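Endolysin PlyC, small cell-wall binding subunit (Streptococcus phage C1, PDB 4F87) forms the eight-membered ring of a phage endolysin that binds the streptococcal cell wall, serving the lysis that releases new virus particles. Local coordinates at residues G16-T21 with Y29-N34. Sequence-based numbering, arbitrary orientation.
Sequences GFLFHT and YRAFIN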
loop_
_atom_site.group_PDB
_atom_site.type_symbol
_atom_site.label_atom_id
_atom_site.label_comp_id
_atom_site.label_asym_id
_atom_site.label_seq_id
_atom_site.Cartn_x
_atom_site.Cartn_y
_atom_site.Cartn_z
ATOM N N GLY B 16 8.664 0.102 -14.683
ATOM C CA GLY B 16 9.848 -0.183 -15.484
ATOM C C GLY B 16 10.809 0.965 -15.516
ATOM O O GLY B 16 10.774 1.843 -14.649
ATOM N N PHE B 17 11.682 0.963 -16.528
ATOM C CA PHE B 17 12.662 2.018 -16.635
ATOM C C PHE B 17 13.185 2.083 -18.053
ATOM O O PHE B 17 13.167 1.080 -18.782
ATOM C CB PHE B 17 13.854 1.796 -15.654
ATOM C CG PHE B 17 14.529 0.449 -15.758
ATOM C CD1 PHE B 17 15.571 0.241 -16.654
ATOM C CD2 PHE B 17 14.124 -0.615 -14.959
ATOM C CE1 PHE B 17 16.170 -1.017 -16.776
ATOM C CE2 PHE B 17 14.767 -1.863 -15.052
ATOM C CZ PHE B 17 15.785 -2.046 -15.953
ATOM N N LEU B 18 13.667 3.262 -18.421
ATOM C CA LEU B 18 14.414 3.459 -19.664
ATOM C C LEU B 18 15.888 3.165 -19.356
ATOM O O LEU B 18 16.353 3.401 -18.218
ATOM C CB LEU B 18 14.322 4.913 -20.094
ATOM C CG LEU B 18 12.969 5.300 -20.652
ATOM C CD1 LEU B 18 12.702 6.753 -20.379
ATOM C CD2 LEU B 18 12.933 5.047 -22.169
ATOM N N PHE B 19 16.626 2.675 -20.361
ATOM C CA PHE B 19 18.050 2.462 -20.186
ATOM C C PHE B 19 18.818 2.787 -21.445
ATOM O O PHE B 19 18.312 2.633 -22.573
ATOM C CB PHE B 19 18.379 1.036 -19.662
ATOM C CG PHE B 19 17.935 -0.144 -20.495
ATOM C CD1 PHE B 19 18.857 -0.880 -21.239
ATOM C CD2 PHE B 19 16.608 -0.567 -20.480
ATOM C CE1 PHE B 19 18.457 -2.008 -21.950
ATOM C CE2 PHE B 19 16.207 -1.680 -21.218
ATOM C CZ PHE B 19 17.136 -2.402 -21.937
ATOM N N HIS B 20 20.042 3.281 -21.261
ATOM C CA HIS B 20 20.965 3.572 -22.353
ATOM C C HIS B 20 22.372 3.538 -21.781
ATOM O O HIS B 20 22.538 3.550 -20.547
ATOM C CB HIS B 20 20.687 4.971 -22.977
ATOM C CG HIS B 20 21.129 6.118 -22.127
ATOM N ND1 HIS B 20 20.405 6.507 -21.010
ATOM C CD2 HIS B 20 22.235 6.889 -22.222
ATOM C CE1 HIS B 20 21.077 7.509 -20.473
ATOM N NE2 HIS B 20 22.182 7.786 -21.169
ATOM N N THR B 21 23.377 3.522 -22.652
ATOM C CA THR B 21 24.755 3.667 -22.225
ATOM C C THR B 21 25.351 4.928 -22.783
ATOM O O THR B 21 25.065 5.295 -23.934
ATOM C CB THR B 21 25.625 2.428 -22.595
ATOM O OG1 THR B 21 26.954 2.633 -22.104
ATOM C CG2 THR B 21 25.743 2.182 -24.103
ATOM N N TYR B 29 18.266 4.207 -26.938
ATOM C CA TYR B 29 17.439 4.025 -25.743
ATOM C C TYR B 29 16.571 2.806 -25.888
ATOM O O TYR B 29 16.015 2.529 -26.949
ATOM C CB TYR B 29 16.514 5.220 -25.493
ATOM C CG TYR B 29 17.217 6.357 -24.792
ATOM C CD1 TYR B 29 17.101 6.534 -23.413
ATOM C CD2 TYR B 29 17.999 7.257 -25.502
ATOM C CE1 TYR B 29 17.751 7.580 -22.761
ATOM C CE2 TYR B 29 18.668 8.296 -24.857
ATOM C CZ TYR B 29 18.535 8.451 -23.490
ATOM O OH TYR B 29 19.185 9.484 -22.868
ATOM N N ARG B 30 16.420 2.081 -24.776
ATOM C CA ARG B 30 15.546 0.932 -24.670
ATOM C C ARG B 30 14.729 1.079 -23.380
ATOM O O ARG B 30 14.975 2.000 -22.593
ATOM C CB ARG B 30 16.336 -0.380 -24.667
ATOM C CG ARG B 30 17.168 -0.527 -25.941
ATOM C CD ARG B 30 17.878 -1.887 -26.041
ATOM N NE ARG B 30 16.943 -3.010 -26.157
ATOM C CZ ARG B 30 16.263 -3.332 -27.255
ATOM N NH1 ARG B 30 16.412 -2.624 -28.374
ATOM N NH2 ARG B 30 15.415 -4.356 -27.242
ATOM N N ALA B 31 13.755 0.197 -23.164
ATOM C CA ALA B 31 13.013 0.261 -21.918
ATOM C C ALA B 31 12.513 -1.092 -21.526
ATOM O O ALA B 31 12.303 -1.950 -22.387
ATOM C CB ALA B 31 11.815 1.208 -22.047
ATOM N N PHE B 32 12.291 -1.282 -20.218
ATOM C CA PHE B 32 11.502 -2.391 -19.719
ATOM C C PHE B 32 10.185 -1.748 -19.308
ATOM O O PHE B 32 10.185 -0.766 -18.547
ATOM C CB PHE B 32 12.135 -3.088 -18.497
ATOM C CG PHE B 32 13.210 -4.043 -18.908
ATOM C CD1 PHE B 32 12.899 -5.336 -19.318
ATOM C CD2 PHE B 32 14.541 -3.656 -18.891
ATOM C CE1 PHE B 32 13.919 -6.218 -19.710
ATOM C CE2 PHE B 32 15.552 -4.533 -19.306
ATOM C CZ PHE B 32 15.224 -5.796 -19.724
ATOM N N ILE B 33 9.077 -2.215 -19.874
ATOM C CA ILE B 33 7.755 -1.683 -19.524
ATOM C C ILE B 33 6.892 -2.889 -19.173
ATOM O O ILE B 33 6.648 -3.744 -20.034
ATOM C CB ILE B 33 7.134 -0.804 -20.651
ATOM C CG1 ILE B 33 7.950 0.515 -20.803
ATOM C CG2 ILE B 33 5.620 -0.510 -20.354
ATOM C CD1 ILE B 33 7.628 1.336 -21.940
ATOM N N ASN B 34 6.493 -2.977 -17.901
ATOM C CA ASN B 34 5.683 -4.089 -17.418
ATOM C C ASN B 34 6.318 -5.455 -17.755
ATOM O O ASN B 34 5.619 -6.387 -18.180
ATOM C CB ASN B 34 4.227 -3.944 -17.902
ATOM C CG ASN B 34 3.570 -2.685 -17.367
ATOM O OD1 ASN B 34 4.002 -2.126 -16.360
ATOM N ND2 ASN B 34 2.463 -2.253 -17.971
#
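Phe17 with Phe32 and Phe19 with Arg30 are the two hydrogen-bonded pairs of this antiparallel hairpin, a compact example of how a ladder satisfies buried backbone polar groups. Each pair closes a ring of two N-H...O bonds. The straightest run from Arg30 N to Phe19 O (3.0 Å, 166° at the hydrogen) and from Phe19 N to Arg30 O (2.9 Å). In the next ring Phe32 N donates to Phe17 O at 2.9 Å, and the return bond from Phe17 N to Phe32 O is more bent, 139°. Weaker CA-H...O contacts add to the bonds these oxygens already accept: Gly16 CA lies 3.1 Å from Phe32 O.

On one face Phe17, Phe19 and Phe32 form an aromatic cluster. Phe19 CE2 meets Phe32 CD2 at 3.5 Å, although the nearly parallel rings are slid so far apart that they barely overlap. Phe19 CG sits between its backbone N and carbonyl carbon (chi1 59°), which swings the ring across the neighbouring strand, where Arg30 CB makes a CH-pi contact over its face. The guanidinium continues to Glu37, with NE in a salt bridge; Arg30, Glu37 and Tyr29 all interact with the host cell wall. Tyr29 instead forms an offset stack with His20, centroids 4.5 Å apart.

Outward-directed backbone groups are paired too: strand 29-33 bonds to strand 36-40 through Tyr29 and Ala31, while Leu18 bonds to Ile56 of strand 55-57. Helix 63-70 packs on Phe17, Phe19 and Phe32, and helix 43-50 meets Leu18 and Tyr29, placing the hairpin centrally in the mixed sheet between two helices.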